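PilX (Neisseria meningitidis, PDB 2OPE) is a minor type IV pilin, probably modulating the adhesion and aggregation that the meningococcal pilus filament brings about. Local coordinates at residues Ser23-Phe26 with Ile27-Pro31; Thr37-Ser40 with Lys41-Phe45. All coordinates share one frame; numbering follows the deposited sequence.

In the fold
Contact 1 winds down the C-terminal end of helix 5-28, and contact 2 forms two turns in the middle of helix 35-48, the next helix along the chain. Their centres are 11 Å apart and they touch. Ser23 CB packs on Leu42 CD2 at 3.7 Å, Ile27 CD1 on Phe45 CB at 3.7 Å, and Ile27 O lies 3.4 Å from Ile38 CD1. The loop that turns between them carries Asp33, whose backbone N binds Asn30 OD1 and whose carboxylate forms a salt bridge with Lys41. Contact 1 also reaches strand 74-80, while contact 2 reaches strand 59-65, so both helices rest against the antiparallel sheet of the pilin fold.

Contact 1: Ser23-Phe26 with Ile27-Pro31; sequences SKQF and ILKNP
Ile27, Lys29 and Gln25 carry this local contact, where the last turn of a helix loosens. The backbone N of Ile27 lies 2.9 Å from Ser23 O, as in a regular alpha turn, but it approaches from above the carbonyl plane, 44° out of it. Leu28 N reaches the same oxygen, also at 2.9 Å and much straighter, nearly along the C=O axis. One carbonyl thus grips two successive N-H groups, and the second bond is the i-to-i+5 step of a wider, pi-type turn. Ile27 CB sits 3.3 Å from that oxygen, while Leu28 CB rests 3.3 Å from Lys24 O.

This is where the long helix 5-28, the N-terminal helix of the pilin fold in this fragment, runs out into a loop. Ser23 OG turns back to Ile19 O, Leu28 O is taken by Arg72, and Ile27 leans on Phe45 of helix 35-48.

On the exposed flank Lys29 runs out as an extended chain over Gln25, its CD 3.3 Å from Gln25 O. Gln25 folds back at chi2 (-59°), which swings its amide round to the lysine; the two side chains meet at an oblique angle. Lys29 NZ then makes a weak hydrogen bond to Gln25 OE1 at 3.2 Å. Lys29 CE is close by, 3.4 Å from Gln25 OE1.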
loop_
_atom_site.group_PDB
_atom_site.type_symbol
_atom_site.label_atom_id
_atom_site.label_comp_id
_atom_site.label_asym_id
_atom_site.label_seq_id
_atom_site.Cartn_x
_atom_site.Cartn_y
_atom_site.Cartn_z
ATOM N N SER A 23 5.536 -9.495 2.547
ATOM C CA SER A 23 6.580 -8.955 1.731
ATOM C C SER A 23 7.897 -8.888 2.489
ATOM O O SER A 23 8.946 -9.264 1.974
ATOM C CB SER A 23 6.198 -7.551 1.221
ATOM O OG SER A 23 5.033 -7.630 0.383
ATOM N N LYS A 24 7.843 -8.382 3.709
ATOM C CA LYS A 24 9.048 -8.197 4.487
ATOM C C LYS A 24 9.696 -9.565 4.831
ATOM O O LYS A 24 10.889 -9.760 4.691
ATOM C CB LYS A 24 8.685 -7.390 5.732
ATOM C CG LYS A 24 9.583 -7.579 6.967
ATOM C CD LYS A 24 9.142 -6.686 8.150
ATOM C CE LYS A 24 10.255 -6.523 9.262
ATOM N NZ LYS A 24 9.964 -5.353 10.205
ATOM N N GLN A 25 8.879 -10.522 5.248
ATOM C CA GLN A 25 9.377 -11.735 5.897
ATOM C C GLN A 25 9.660 -12.842 4.860
ATOM O O GLN A 25 10.438 -13.738 5.123
ATOM C CB GLN A 25 8.325 -12.240 6.885
ATOM C CG GLN A 25 8.059 -11.299 8.030
ATOM C CD GLN A 25 9.327 -11.001 8.879
ATOM O OE1 GLN A 25 10.211 -11.844 9.054
ATOM N NE2 GLN A 25 9.410 -9.792 9.370
ATOM N N PHE A 26 9.000 -12.768 3.699
ATOM C CA PHE A 26 9.185 -13.754 2.660
ATOM C C PHE A 26 9.893 -13.194 1.437
ATOM O O PHE A 26 10.466 -13.948 0.681
ATOM C CB PHE A 26 7.842 -14.442 2.272
ATOM C CG PHE A 26 7.292 -15.319 3.393
ATOM C CD1 PHE A 26 7.661 -16.666 3.501
ATOM C CD2 PHE A 26 6.473 -14.792 4.380
ATOM C CE1 PHE A 26 7.189 -17.449 4.532
ATOM C CE2 PHE A 26 5.989 -15.598 5.410
ATOM C CZ PHE A 26 6.331 -16.906 5.473
ATOM N N ILE A 27 9.854 -11.895 1.190
ATOM C CA ILE A 27 10.529 -11.421 -0.015
ATOM C C ILE A 27 11.838 -10.658 0.301
ATOM O O ILE A 27 12.920 -11.016 -0.200
ATOM C CB ILE A 27 9.589 -10.616 -0.925
ATOM C CG1 ILE A 27 8.386 -11.493 -1.283
ATOM C CG2 ILE A 27 10.338 -10.163 -2.231
ATOM C CD1 ILE A 27 7.336 -10.821 -2.183
ATOM N N LEU A 28 11.717 -9.629 1.141
ATOM C CA LEU A 28 12.856 -8.847 1.578
ATOM C C LEU A 28 13.902 -9.714 2.285
ATOM O O LEU A 28 15.117 -9.466 2.167
ATOM C CB LEU A 28 12.392 -7.730 2.510
ATOM C CG LEU A 28 11.432 -6.731 1.857
ATOM C CD1 LEU A 28 11.389 -5.481 2.707
ATOM C CD2 LEU A 28 11.858 -6.392 0.441
ATOM N N LYS A 29 13.432 -10.758 2.956
ATOM C CA LYS A 29 14.260 -11.522 3.875
ATOM C C LYS A 29 15.150 -12.531 3.161
ATOM O O LYS A 29 16.127 -12.999 3.722
ATOM C CB LYS A 29 13.365 -12.241 4.886
ATOM C CG LYS A 29 13.940 -12.451 6.235
ATOM C CD LYS A 29 13.019 -13.340 7.062
ATOM C CE LYS A 29 13.296 -13.221 8.544
ATOM N NZ LYS A 29 12.446 -14.160 9.385
ATOM N N ASN A 30 14.813 -12.870 1.930
ATOM C CA ASN A 30 15.672 -13.696 1.105
ATOM C C ASN A 30 17.097 -13.130 1.147
ATOM O O ASN A 30 17.333 -11.951 0.812
ATOM C CB ASN A 30 15.139 -13.739 -0.324
ATOM C CG ASN A 30 15.840 -14.757 -1.176
ATOM O OD1 ASN A 30 17.016 -14.594 -1.487
ATOM N ND2 ASN A 30 15.115 -15.810 -1.591
ATOM N N PRO A 31 18.050 -13.986 1.562
ATOM C CA PRO A 31 19.401 -13.611 1.856
ATOM C C PRO A 31 20.175 -13.272 0.607
ATOM O O PRO A 31 21.061 -12.419 0.668
ATOM C CB PRO A 31 19.989 -14.880 2.502
ATOM C CG PRO A 31 19.149 -15.988 2.008
ATOM C CD PRO A 31 17.803 -15.430 1.756
#

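Contact 2: Thr37-Ser40 with Lys41-Phe45; sequences TIKS and KLERF
Lys39 and Glu43, one helical turn apart, form the salt bridge of this contact, with Lys39 NZ 2.6 Å from Glu43 OE2. The ammonium comes to the syn side of the carboxylate, 29° out of its plane. Lys39 is extended until its last torsion, where chi4 of -55° turns NZ toward Glu43 OE2. A water closes the ring, accepting from Lys39 NZ and donating to Glu43 OE1, so both carboxylate oxygens are engaged.

The backbone bonds are the regular i-to-i+4 ladder of an alpha helix: Lys41, Leu42, Glu43 and Arg44 give their N-H groups to the carbonyl oxygens of Thr37, Ile38, Lys39 and Ser40, the last being the shortest at 2.8 Å from Arg44 N to Ser40 O. These turns belong to helix 35-48, which packs on both helix 5-28 and strand 59-65: Leu42 touches Ser23 of the one and Phe65 of the other.

Apolar contact falls on the buried side, where Ile38 and Leu42 run side by side and Ile38 CG2 meets Leu42 CD1 at 3.7 Å. On a more open side Thr37 CG2 lies alongside Lys41 CE, also at 3.7 Å; the lysine's NZ goes on to a salt bridge with Asp33. Apart from these, Arg44 bends at chi3 (-64°) and brings its guanidinium obliquely back to Ser40, a tight approach whose exact placing is doubtful; Ser40 OG is hydrogen-bonded to Gln36 O.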
loop_
_atom_site.group_PDB
_atom_site.type_symbol
_atom_site.label_atom_id
_atom_site.label_comp_id
_atom_site.label_asym_id
_atom_site.label_seq_id
_atom_site.Cartn_x
_atom_site.Cartn_y
_atom_site.Cartn_z
ATOM N N THR A 37 15.655 -8.841 -8.729
ATOM C CA THR A 37 14.793 -9.957 -8.356
ATOM C C THR A 37 13.823 -9.624 -7.210
ATOM O O THR A 37 12.643 -9.972 -7.261
ATOM C CB THR A 37 15.651 -11.158 -8.000
ATOM O OG1 THR A 37 16.419 -11.522 -9.155
ATOM C CG2 THR A 37 14.809 -12.339 -7.548
ATOM N N ILE A 38 14.314 -8.934 -6.183
ATOM C CA ILE A 38 13.455 -8.516 -5.079
ATOM C C ILE A 38 12.359 -7.597 -5.630
ATOM O O ILE A 38 11.199 -7.732 -5.283
ATOM C CB ILE A 38 14.246 -7.708 -3.995
ATOM C CG1 ILE A 38 15.384 -8.540 -3.338
ATOM C CG2 ILE A 38 13.292 -7.067 -2.962
ATOM C CD1 ILE A 38 14.953 -9.817 -2.705
ATOM N N LYS A 39 12.749 -6.642 -6.471
ATOM C CA LYS A 39 11.825 -5.659 -7.001
ATOM C C LYS A 39 10.711 -6.308 -7.825
ATOM O O LYS A 39 9.543 -6.024 -7.595
ATOM C CB LYS A 39 12.558 -4.607 -7.844
ATOM C CG LYS A 39 11.610 -3.608 -8.556
ATOM C CD LYS A 39 12.346 -2.409 -9.099
ATOM C CE LYS A 39 11.393 -1.440 -9.893
ATOM N NZ LYS A 39 10.663 -2.158 -10.984
ATOM N N SER A 40 11.045 -7.194 -8.772
ATOM C CA SER A 40 9.962 -7.783 -9.568
ATOM C C SER A 40 9.121 -8.757 -8.771
ATOM O O SER A 40 7.914 -8.836 -8.972
ATOM C CB SER A 40 10.437 -8.405 -10.910
ATOM O OG SER A 40 11.639 -9.108 -10.758
ATOM N N LYS A 41 9.754 -9.516 -7.882
ATOM C CA LYS A 41 8.979 -10.327 -6.919
ATOM C C LYS A 41 7.992 -9.484 -6.094
ATOM O O LYS A 41 6.805 -9.818 -6.027
ATOM C CB LYS A 41 9.887 -11.159 -6.026
ATOM C CG LYS A 41 10.458 -12.427 -6.707
ATOM C CD LYS A 41 11.319 -13.185 -5.713
ATOM C CE LYS A 41 12.020 -14.445 -6.305
ATOM N NZ LYS A 41 13.014 -15.005 -5.317
ATOM N N LEU A 42 8.429 -8.357 -5.540
ATOM C CA LEU A 42 7.477 -7.528 -4.812
ATOM C C LEU A 42 6.287 -7.152 -5.681
ATOM O O LEU A 42 5.131 -7.252 -5.254
ATOM C CB LEU A 42 8.150 -6.247 -4.280
ATOM C CG LEU A 42 9.070 -6.492 -3.070
ATOM C CD1 LEU A 42 10.050 -5.326 -2.884
ATOM C CD2 LEU A 42 8.274 -6.777 -1.792
ATOM N N GLU A 43 6.592 -6.696 -6.901
ATOM C CA GLU A 43 5.600 -6.252 -7.890
ATOM C C GLU A 43 4.625 -7.362 -8.288
ATOM O O GLU A 43 3.431 -7.127 -8.391
ATOM C CB GLU A 43 6.307 -5.606 -9.120
ATOM C CG GLU A 43 7.103 -4.317 -8.762
ATOM C CD GLU A 43 7.944 -3.764 -9.913
ATOM O OE1 GLU A 43 8.185 -4.477 -10.909
ATOM O OE2 GLU A 43 8.373 -2.592 -9.834
ATOM N N ARG A 44 5.118 -8.564 -8.540
ATOM C CA ARG A 44 4.233 -9.695 -8.853
ATOM C C ARG A 44 3.393 -10.082 -7.665
ATOM O O ARG A 44 2.218 -10.360 -7.804
ATOM C CB ARG A 44 5.046 -10.916 -9.276
ATOM C CG ARG A 44 4.998 -11.170 -10.736
ATOM C CD ARG A 44 5.906 -12.301 -11.112
ATOM N NE ARG A 44 7.285 -11.941 -10.821
ATOM C CZ ARG A 44 8.139 -11.539 -11.751
ATOM N NH1 ARG A 44 9.395 -11.235 -11.413
ATOM N NH2 ARG A 44 7.738 -11.469 -13.027
ATOM N N PHE A 45 4.012 -10.151 -6.492
ATOM C CA PHE A 45 3.309 -10.631 -5.325
ATOM C C PHE A 45 2.176 -9.674 -4.982
ATOM O O PHE A 45 1.029 -10.068 -4.878
ATOM C CB PHE A 45 4.212 -10.792 -4.095
ATOM C CG PHE A 45 3.419 -11.092 -2.854
ATOM C CD1 PHE A 45 3.398 -10.199 -1.767
ATOM C CD2 PHE A 45 2.576 -12.180 -2.831
ATOM C CE1 PHE A 45 2.618 -10.469 -0.647
ATOM C CE2 PHE A 45 1.793 -12.450 -1.717
ATOM C CZ PHE A 45 1.811 -11.592 -0.626
HETATM O O HOH W 1 10.508 -4.506 -11.944
#